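Local coordinates for protein Xcc_ctr_pt (Xanthomonas campestris pv. campestris, PDB 6NJW) that probably cleaves DNA as a Class 2 OLD family nuclease, of which this C-terminal region carries the metal-binding Toprim domain, at residues T52-G57 / T62-L67; I24-D29 / F33-F38; R95-V100 / D116-L121. All blocks are in the same frame, centred on the assembly; numbering follows the deposited sequence.

Contact 1: residues T52-G57 / T62-L67; sequences TVCSVG and TPYVKL
Y64 and V56 both place a gamma carbon anti to their own carbonyl carbon, Y64 through CG (chi1 -69°) and V56 through CG1, and with these rotations the methyl lands on the ring. V56 CG1 sits 3.8 Å from the centroid of the Y64 ring and 24° off its normal, a CH-pi contact over one face. It is displaced toward the rim, with its shortest approach, 3.4 Å, to Y64 CD1. The valine CB follows along the same side of the ring, 3.7 Å from Y64 CE1, and the two side chains run past each other in opposite directions.

A second contact, sulfur-aromatic, comes from C54. Its thiol extends opposite the backbone N and brings SG to 3.5 Å from Y64 CE2, approaching at a slant, 49° off the ring normal. Valine and cysteine thus meet different sides of the ring outline, CD1 and CE1 for one, CE2 and CD2 for the other.

Strand 51-55 is an outermost strand, within this chain, of the four-stranded parallel sheet of the Toprim domain, and helix 62-68 follows it after a short loop. C54 and V56, two residues apart, both direct their CB toward the helix, whereas S55 between them turns away. The serine hydroxyl accepts from G57 N (N to OG 3.2 Å), making an ST turn where the strand gives way to loop, and it also forms a weak hydrogen bond with E27 O.

No hydrogen bond joins the two segments, so their union is one of apolar and aromatic surfaces. L25 of the neighbouring strand also packs on Y64, and F61 touches V56. The V56 side chain lies about 5 Å from that of E27, a magnesium-binding residue of this protein that holds no ion in this model.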
loop_
_atom_site.group_PDB
_atom_site.type_symbol
_atom_site.label_atom_id
_atom_site.label_comp_id
_atom_site.label_asym_id
_atom_site.label_seq_id
_atom_site.Cartn_x
_atom_site.Cartn_y
_atom_site.Cartn_z
ATOM N N THR A 52 4.546 -8.670 -9.484
ATOM C CA THR A 52 3.737 -7.618 -10.087
ATOM C C THR A 52 2.905 -6.926 -9.016
ATOM O O THR A 52 2.409 -7.577 -8.093
ATOM C CB THR A 52 2.794 -8.186 -11.156
ATOM O OG1 THR A 52 3.514 -9.055 -12.031
ATOM C CG2 THR A 52 2.195 -7.069 -11.987
ATOM N N VAL A 53 2.763 -5.602 -9.135
ATOM C CA VAL A 53 1.899 -4.810 -8.263
ATOM C C VAL A 53 0.582 -4.584 -8.990
ATOM O O VAL A 53 0.562 -4.082 -10.121
ATOM C CB VAL A 53 2.554 -3.472 -7.883
ATOM C CG1 VAL A 53 1.679 -2.713 -6.914
ATOM C CG2 VAL A 53 3.913 -3.730 -7.242
ATOM N N CYS A 54 -0.516 -4.942 -8.345
ATOM C CA CYS A 54 -1.826 -4.917 -8.976
ATOM C C CYS A 54 -2.777 -4.107 -8.102
ATOM O O CYS A 54 -2.978 -4.429 -6.927
ATOM C CB CYS A 54 -2.332 -6.343 -9.198
ATOM S SG CYS A 54 -4.089 -6.439 -9.602
ATOM N N SER A 55 -3.323 -3.035 -8.662
ATOM C CA SER A 55 -4.330 -2.241 -7.976
ATOM C C SER A 55 -5.700 -2.866 -8.196
ATOM O O SER A 55 -6.095 -3.103 -9.337
ATOM C CB SER A 55 -4.318 -0.806 -8.505
ATOM O OG SER A 55 -5.485 -0.123 -8.103
ATOM N N VAL A 56 -6.423 -3.153 -7.109
ATOM C CA VAL A 56 -7.778 -3.679 -7.262
ATOM C C VAL A 56 -8.806 -2.573 -7.464
ATOM O O VAL A 56 -9.997 -2.866 -7.589
ATOM C CB VAL A 56 -8.162 -4.580 -6.065
ATOM C CG1 VAL A 56 -7.101 -5.665 -5.852
ATOM C CG2 VAL A 56 -8.350 -3.785 -4.794
ATOM N N GLY A 57 -8.382 -1.316 -7.503
ATOM C CA GLY A 57 -9.265 -0.192 -7.769
ATOM C C GLY A 57 -10.384 -0.038 -6.758
ATOM O O GLY A 57 -11.545 0.140 -7.127
ATOM N N THR A 62 -11.492 -9.610 -2.660
ATOM C CA THR A 62 -11.905 -11.011 -2.737
ATOM C C THR A 62 -11.731 -11.642 -4.119
ATOM O O THR A 62 -11.230 -12.779 -4.189
ATOM C CB THR A 62 -13.354 -11.124 -2.245
ATOM O OG1 THR A 62 -13.442 -10.489 -0.968
ATOM C CG2 THR A 62 -13.740 -12.571 -2.087
ATOM N N PRO A 63 -12.122 -11.008 -5.233
ATOM C CA PRO A 63 -11.928 -11.670 -6.537
ATOM C C PRO A 63 -10.477 -11.963 -6.842
ATOM O O PRO A 63 -10.180 -12.977 -7.482
ATOM C CB PRO A 63 -12.505 -10.657 -7.537
ATOM C CG PRO A 63 -13.458 -9.842 -6.721
ATOM C CD PRO A 63 -12.822 -9.721 -5.380
ATOM N N TYR A 64 -9.557 -11.105 -6.393
ATOM C CA TYR A 64 -8.136 -11.354 -6.630
ATOM C C TYR A 64 -7.593 -12.468 -5.750
ATOM O O TYR A 64 -6.733 -13.246 -6.188
ATOM C CB TYR A 64 -7.347 -10.068 -6.410
ATOM C CG TYR A 64 -7.662 -9.072 -7.481
ATOM C CD1 TYR A 64 -8.783 -8.248 -7.383
ATOM C CD2 TYR A 64 -6.882 -8.990 -8.619
ATOM C CE1 TYR A 64 -9.096 -7.334 -8.378
ATOM C CE2 TYR A 64 -7.186 -8.083 -9.628
ATOM C CZ TYR A 64 -8.292 -7.262 -9.498
ATOM O OH TYR A 64 -8.589 -6.359 -10.492
ATOM N N VAL A 65 -8.032 -12.543 -4.492
ATOM C CA VAL A 65 -7.597 -13.655 -3.656
ATOM C C VAL A 65 -8.144 -14.974 -4.197
ATOM O O VAL A 65 -7.469 -16.015 -4.146
ATOM C CB VAL A 65 -7.999 -13.410 -2.185
ATOM C CG1 VAL A 65 -7.707 -14.634 -1.332
ATOM C CG2 VAL A 65 -7.251 -12.209 -1.656
ATOM N N LYS A 66 -9.367 -14.960 -4.745
ATOM C CA LYS A 66 -9.863 -16.170 -5.408
ATOM C C LYS A 66 -8.973 -16.558 -6.584
ATOM O O LYS A 66 -8.626 -17.731 -6.753
ATOM C CB LYS A 66 -11.312 -15.962 -5.866
ATOM C CG LYS A 66 -12.336 -16.005 -4.721
ATOM C CD LYS A 66 -13.743 -15.649 -5.240
ATOM C CE LYS A 66 -14.822 -15.833 -4.181
ATOM N NZ LYS A 66 -16.173 -15.518 -4.757
ATOM N N LEU A 67 -8.567 -15.583 -7.390
ATOM C CA LEU A 67 -7.717 -15.894 -8.542
ATOM C C LEU A 67 -6.367 -16.469 -8.113
ATOM O O LEU A 67 -5.857 -17.413 -8.732
ATOM C CB LEU A 67 -7.514 -14.641 -9.386
ATOM C CG LEU A 67 -6.485 -14.761 -10.511
ATOM C CD1 LEU A 67 -6.956 -15.780 -11.571
ATOM C CD2 LEU A 67 -6.240 -13.386 -11.144
#

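Contact 2: residues I24-D29 / F33-F38; sequences ILVEGD and FIVPAF
V35 is where helix 29-41 settles against the strand: one methyl, CG1, faces I24 CG2 at 4.4 Å, and the other, CG2, faces V26 CG1 at 4.5 Å. I24 and V26 lie two apart on the strand and point the same way, so the forked valine end straddles the pair with a branch for each. All three side chains are buried, and although their own methyls do not press on each other, neighbours pack this side in: L80 of the adjacent strand touches both V26 and V35, and L214 of helix 208-226 touches I24 and V35.

Here the chain makes the first half of a beta-alpha-beta unit, strand 22-26, helix 29-41, strand 51-55, in the Toprim domain. The turn between strand and helix carries E27, a magnesium-binding residue in this protein, though no ion is bound to it in this model; its OE2 is held by T81 OG1 and D82 N. G28 follows at the N-cap position.

By contrast, the D29/F33 end of the contact is partly exposed, more polar and only weakly bonded. F33 N reaches D29 O at 3.3 Å with an N-H...O angle of 139°, a weak bond of the first helical turn. Closer still is the ring: with CG of F33 anti to the carbonyl carbon (chi1 -64°), CD2 comes to 3.2 Å from D29 O, which approaches obliquely. The D29 carboxylate turns to R32 instead, its OD1 forming a salt bridge with R32 NH1.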
loop_
_atom_site.group_PDB
_atom_site.type_symbol
_atom_site.label_atom_id
_atom_site.label_comp_id
_atom_site.label_asym_id
_atom_site.label_seq_id
_atom_site.Cartn_x
_atom_site.Cartn_y
_atom_site.Cartn_z
ATOM N N ILE A 24 1.517 -8.293 -5.470
ATOM C CA ILE A 24 1.215 -7.370 -4.384
ATOM C C ILE A 24 -0.093 -6.661 -4.717
ATOM O O ILE A 24 -0.151 -5.883 -5.675
ATOM C CB ILE A 24 2.340 -6.341 -4.197
ATOM C CG1 ILE A 24 3.640 -7.030 -3.752
ATOM C CG2 ILE A 24 1.894 -5.257 -3.213
ATOM C CD1 ILE A 24 4.896 -6.149 -4.035
ATOM N N LEU A 25 -1.124 -6.886 -3.905
ATOM C CA LEU A 25 -2.447 -6.307 -4.138
ATOM C C LEU A 25 -2.593 -5.043 -3.308
ATOM O O LEU A 25 -2.388 -5.081 -2.085
ATOM C CB LEU A 25 -3.549 -7.307 -3.764
ATOM C CG LEU A 25 -3.575 -8.593 -4.583
ATOM C CD1 LEU A 25 -4.582 -9.570 -3.940
ATOM C CD2 LEU A 25 -3.952 -8.248 -6.021
ATOM N N VAL A 26 -2.948 -3.936 -3.968
ATOM C CA VAL A 26 -3.074 -2.626 -3.345
ATOM C C VAL A 26 -4.409 -2.009 -3.762
ATOM O O VAL A 26 -5.045 -2.445 -4.719
ATOM C CB VAL A 26 -1.895 -1.703 -3.726
ATOM C CG1 VAL A 26 -0.545 -2.391 -3.346
ATOM C CG2 VAL A 26 -1.930 -1.374 -5.192
ATOM N N GLU A 27 -4.831 -0.973 -3.030
ATOM C CA GLU A 27 -6.160 -0.411 -3.258
ATOM C C GLU A 27 -6.216 0.505 -4.477
ATOM O O GLU A 27 -7.212 0.507 -5.205
ATOM C CB GLU A 27 -6.627 0.360 -2.025
ATOM C CG GLU A 27 -6.951 -0.518 -0.820
ATOM C CD GLU A 27 -7.458 0.322 0.352
ATOM O OE1 GLU A 27 -7.780 1.508 0.124
ATOM O OE2 GLU A 27 -7.536 -0.194 1.485
ATOM N N GLY A 28 -5.186 1.311 -4.708
ATOM C CA GLY A 28 -5.292 2.305 -5.755
ATOM C C GLY A 28 -3.981 2.733 -6.376
ATOM O O GLY A 28 -2.937 2.083 -6.201
ATOM N N ASP A 29 -4.027 3.862 -7.089
ATOM C CA ASP A 29 -2.901 4.266 -7.920
ATOM C C ASP A 29 -1.746 4.803 -7.101
ATOM O O ASP A 29 -0.598 4.700 -7.540
ATOM C CB ASP A 29 -3.334 5.320 -8.940
ATOM C CG ASP A 29 -3.942 4.707 -10.173
ATOM O OD1 ASP A 29 -3.848 3.473 -10.313
ATOM O OD2 ASP A 29 -4.514 5.456 -11.002
ATOM N N PHE A 33 2.294 3.091 -7.392
ATOM C CA PHE A 33 3.584 3.675 -7.725
ATOM C C PHE A 33 4.492 3.865 -6.525
ATOM O O PHE A 33 5.716 3.796 -6.679
ATOM C CB PHE A 33 3.381 5.012 -8.444
ATOM C CG PHE A 33 2.686 4.872 -9.758
ATOM C CD1 PHE A 33 3.329 4.260 -10.830
ATOM C CD2 PHE A 33 1.383 5.326 -9.923
ATOM C CE1 PHE A 33 2.684 4.120 -12.054
ATOM C CE2 PHE A 33 0.728 5.186 -11.137
ATOM C CZ PHE A 33 1.380 4.580 -12.209
ATOM N N ILE A 34 3.940 4.060 -5.330
ATOM C CA ILE A 34 4.783 4.294 -4.161
ATOM C C ILE A 34 5.399 2.990 -3.653
ATOM O O ILE A 34 6.557 2.961 -3.228
ATOM C CB ILE A 34 3.956 5.000 -3.070
ATOM C CG1 ILE A 34 3.823 6.494 -3.384
ATOM C CG2 ILE A 34 4.591 4.855 -1.717
ATOM C CD1 ILE A 34 5.140 7.244 -3.239
ATOM N N VAL A 35 4.645 1.891 -3.681
ATOM C CA VAL A 35 5.161 0.629 -3.148
ATOM C C VAL A 35 6.394 0.149 -3.905
ATOM O O VAL A 35 7.382 -0.235 -3.248
ATOM C CB VAL A 35 4.038 -0.417 -3.083
ATOM C CG1 VAL A 35 4.594 -1.813 -2.807
ATOM C CG2 VAL A 35 3.039 -0.038 -1.991
ATOM N N PRO A 36 6.434 0.146 -5.245
ATOM C CA PRO A 36 7.687 -0.244 -5.920
ATOM C C PRO A 36 8.849 0.692 -5.636
ATOM O O PRO A 36 9.998 0.241 -5.611
ATOM C CB PRO A 36 7.333 -0.223 -7.415
ATOM C CG PRO A 36 5.831 -0.180 -7.492
ATOM C CD PRO A 36 5.328 0.367 -6.203
ATOM N N ALA A 37 8.594 1.990 -5.473
ATOM C CA ALA A 37 9.662 2.907 -5.096
ATOM C C ALA A 37 10.240 2.538 -3.738
ATOM O O ALA A 37 11.460 2.555 -3.553
ATOM C CB ALA A 37 9.143 4.350 -5.103
ATOM N N PHE A 38 9.389 2.193 -2.769
ATOM C CA PHE A 38 9.933 1.747 -1.489
ATOM C C PHE A 38 10.668 0.423 -1.637
ATOM O O PHE A 38 11.675 0.193 -0.958
ATOM C CB PHE A 38 8.840 1.623 -0.431
ATOM C CG PHE A 38 8.515 2.937 0.261
ATOM C CD1 PHE A 38 9.495 3.614 0.986
ATOM C CD2 PHE A 38 7.240 3.482 0.187
ATOM C CE1 PHE A 38 9.213 4.824 1.621
ATOM C CE2 PHE A 38 6.947 4.693 0.814
ATOM C CZ PHE A 38 7.929 5.359 1.536
#

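Contact 3: residues R95-V100 / D116-L121; sequences RRLINV and DEVIKL
Apolar contacts join L97 and I98 of helix 93-104 to V118 and I119 of helix 115-123. The tightest is between L97 CB and V118 CG1, at 3.5 Å, where the CA atoms also come nearest, 6.9 Å between L97 and V118. V118 holds CG1 anti to its backbone N (chi1 163°) and CG2 anti to its carbonyl carbon, and this spreads its methyls over two neighbours: CG1 against the base of L97, CG2 against I98. The isoleucine answers with its longer branch, CG1 standing 3.8 Å from V118 CG2 and CD1 a little farther along at 4.1 Å from the same methyl. These two side chains cross at about a right angle. L97 goes on past the valine, and its CD1 meets I119 CG1 at 4.0 Å, although the I119 CB itself is directed away from the opposite helix.

Of polar contacts across the pair there are none. Several charged groups bond to other parts of the chain: R95 NH1 forms a salt bridge with E111 OE1, and D116 OD1 one with R83 NH2. R96, through NH2 and NH1, ties this helix to the carboxylate of D84 and the backbone carbonyl of D82, both magnesium-binding residues of this protein, although D84 holds no ion here.

As for the helix arrangement, the axes of the segments 95-100 and 116-121 approach to 9.6 Å and cross at 45°, with the N-to-C directions running broadly the same way. Strand 127-130, at one border of the parallel sheet, packs against both helices: V129 touches L97 and I119, and V100 rests on Y127 and on V65 of helix 62-68.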
loop_
_atom_site.group_PDB
_atom_site.type_symbol
_atom_site.label_atom_id
_atom_site.label_comp_id
_atom_site.label_asym_id
_atom_site.label_seq_id
_atom_site.Cartn_x
_atom_site.Cartn_y
_atom_site.Cartn_z
ATOM N N ARG A 95 -14.742 -6.854 7.864
ATOM C CA ARG A 95 -15.497 -7.609 6.864
ATOM C C ARG A 95 -14.656 -7.849 5.617
ATOM O O ARG A 95 -14.647 -8.957 5.065
ATOM C CB ARG A 95 -16.787 -6.857 6.511
ATOM C CG ARG A 95 -17.689 -7.567 5.492
ATOM C CD ARG A 95 -18.165 -8.916 6.025
ATOM N NE ARG A 95 -18.806 -8.740 7.321
ATOM C CZ ARG A 95 -19.041 -9.715 8.186
ATOM N NH1 ARG A 95 -18.699 -10.965 7.895
ATOM N NH2 ARG A 95 -19.622 -9.429 9.347
ATOM N N ARG A 96 -13.941 -6.816 5.171
ATOM C CA ARG A 96 -13.052 -6.948 4.023
ATOM C C ARG A 96 -12.065 -8.094 4.214
ATOM O O ARG A 96 -11.827 -8.875 3.287
ATOM C CB ARG A 96 -12.330 -5.619 3.797
ATOM C CG ARG A 96 -11.322 -5.579 2.648
ATOM C CD ARG A 96 -10.520 -4.272 2.710
ATOM N NE ARG A 96 -11.398 -3.162 3.088
ATOM C CZ ARG A 96 -11.025 -2.103 3.801
ATOM N NH1 ARG A 96 -9.775 -1.986 4.223
ATOM N NH2 ARG A 96 -11.910 -1.155 4.090
ATOM N N LEU A 97 -11.518 -8.244 5.427
ATOM C CA LEU A 97 -10.540 -9.296 5.676
ATOM C C LEU A 97 -11.195 -10.646 5.944
ATOM O O LEU A 97 -10.627 -11.681 5.598
ATOM C CB LEU A 97 -9.628 -8.917 6.851
ATOM C CG LEU A 97 -8.602 -7.819 6.566
ATOM C CD1 LEU A 97 -7.725 -7.543 7.791
ATOM C CD2 LEU A 97 -7.747 -8.191 5.365
ATOM N N ILE A 98 -12.376 -10.674 6.556
ATOM C CA ILE A 98 -13.095 -11.945 6.650
ATOM C C ILE A 98 -13.426 -12.467 5.254
ATOM O O ILE A 98 -13.355 -13.675 4.989
ATOM C CB ILE A 98 -14.359 -11.784 7.516
ATOM C CG1 ILE A 98 -13.963 -11.608 8.988
ATOM C CG2 ILE A 98 -15.277 -12.996 7.352
ATOM C CD1 ILE A 98 -15.123 -11.251 9.896
ATOM N N ASN A 99 -13.762 -11.563 4.335
ATOM C CA ASN A 99 -14.095 -11.982 2.976
ATOM C C ASN A 99 -12.920 -12.676 2.297
ATOM O O ASN A 99 -13.114 -13.668 1.579
ATOM C CB ASN A 99 -14.571 -10.780 2.165
ATOM C CG ASN A 99 -16.023 -10.424 2.468
ATOM O OD1 ASN A 99 -16.778 -11.263 2.941
ATOM N ND2 ASN A 99 -16.401 -9.177 2.222
ATOM N N VAL A 100 -11.687 -12.204 2.530
ATOM C CA VAL A 100 -10.556 -12.935 1.949
ATOM C C VAL A 100 -10.122 -14.113 2.818
ATOM O O VAL A 100 -9.639 -15.123 2.289
ATOM C CB VAL A 100 -9.368 -12.002 1.637
ATOM C CG1 VAL A 100 -9.751 -11.019 0.543
ATOM C CG2 VAL A 100 -8.893 -11.257 2.873
ATOM N N ASP A 116 -9.516 -6.669 15.717
ATOM C CA ASP A 116 -8.090 -6.863 15.945
ATOM C C ASP A 116 -7.695 -8.332 15.836
ATOM O O ASP A 116 -6.595 -8.638 15.371
ATOM C CB ASP A 116 -7.687 -6.285 17.302
ATOM C CG ASP A 116 -7.472 -4.773 17.249
ATOM O OD1 ASP A 116 -7.439 -4.205 16.134
ATOM O OD2 ASP A 116 -7.337 -4.148 18.319
ATOM N N GLU A 117 -8.580 -9.254 16.218
ATOM C CA GLU A 117 -8.283 -10.669 16.008
ATOM C C GLU A 117 -8.279 -11.026 14.518
ATOM O O GLU A 117 -7.447 -11.822 14.068
ATOM C CB GLU A 117 -9.292 -11.543 16.764
ATOM C CG GLU A 117 -9.093 -11.575 18.292
ATOM C CD GLU A 117 -10.336 -12.065 19.043
ATOM O OE1 GLU A 117 -11.465 -11.675 18.681
ATOM O OE2 GLU A 117 -10.183 -12.860 19.986
ATOM N N VAL A 118 -9.219 -10.481 13.744
ATOM C CA VAL A 118 -9.208 -10.729 12.303
ATOM C C VAL A 118 -7.934 -10.163 11.687
ATOM O O VAL A 118 -7.318 -10.781 10.810
ATOM C CB VAL A 118 -10.476 -10.145 11.657
ATOM C CG1 VAL A 118 -10.324 -10.010 10.128
ATOM C CG2 VAL A 118 -11.672 -11.017 12.003
ATOM N N ILE A 119 -7.493 -9.006 12.180
ATOM C CA ILE A 119 -6.309 -8.352 11.635
ATOM C C ILE A 119 -5.043 -9.148 11.950
ATOM O O ILE A 119 -4.192 -9.347 11.076
ATOM C CB ILE A 119 -6.226 -6.904 12.153
ATOM C CG1 ILE A 119 -7.305 -6.052 11.475
ATOM C CG2 ILE A 119 -4.856 -6.312 11.881
ATOM C CD1 ILE A 119 -7.514 -4.682 12.106
ATOM N N LYS A 120 -4.881 -9.611 13.192
ATOM C CA LYS A 120 -3.645 -10.342 13.501
ATOM C C LYS A 120 -3.629 -11.738 12.874
ATOM O O LYS A 120 -2.552 -12.261 12.556
ATOM C CB LYS A 120 -3.427 -10.421 15.011
ATOM C CG LYS A 120 -4.405 -11.286 15.758
ATOM C CD LYS A 120 -4.190 -11.103 17.271
ATOM C CE LYS A 120 -4.995 -12.108 18.100
ATOM N NZ LYS A 120 -4.899 -11.809 19.561
ATOM N N LEU A 121 -4.799 -12.351 12.666
ATOM C CA LEU A 121 -4.845 -13.579 11.875
ATOM C C LEU A 121 -4.407 -13.320 10.441
ATOM O O LEU A 121 -3.644 -14.106 9.859
ATOM C CB LEU A 121 -6.261 -14.165 11.891
ATOM C CG LEU A 121 -6.549 -15.375 11.000
ATOM C CD1 LEU A 121 -5.600 -16.539 11.300
ATOM C CD2 LEU A 121 -8.018 -15.809 11.154
#

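Contacts 1 and 2 meet in the sheet, since strands 51-55 and 22-26 are neighbours and V56 N lies 2.8 Å from V26 O, a probable backbone hydrogen bond. Contact 2 is buried, close to the centre of the molecule, and joins a strand to the helix that follows it; contact 1, on an outermost strand, is a surface contact built on a tyrosine face and a thiol. Contact 3 is buried too, but is purely aliphatic and joins helix to helix. Its helix 93-104 touches helix 62-68 of contact 1 through V65 and V100. At the metal-binding region E27 OE2 of contact 2 stays 4.0 Å from R96 NH1 of contact 3, a long, weak approach of charges.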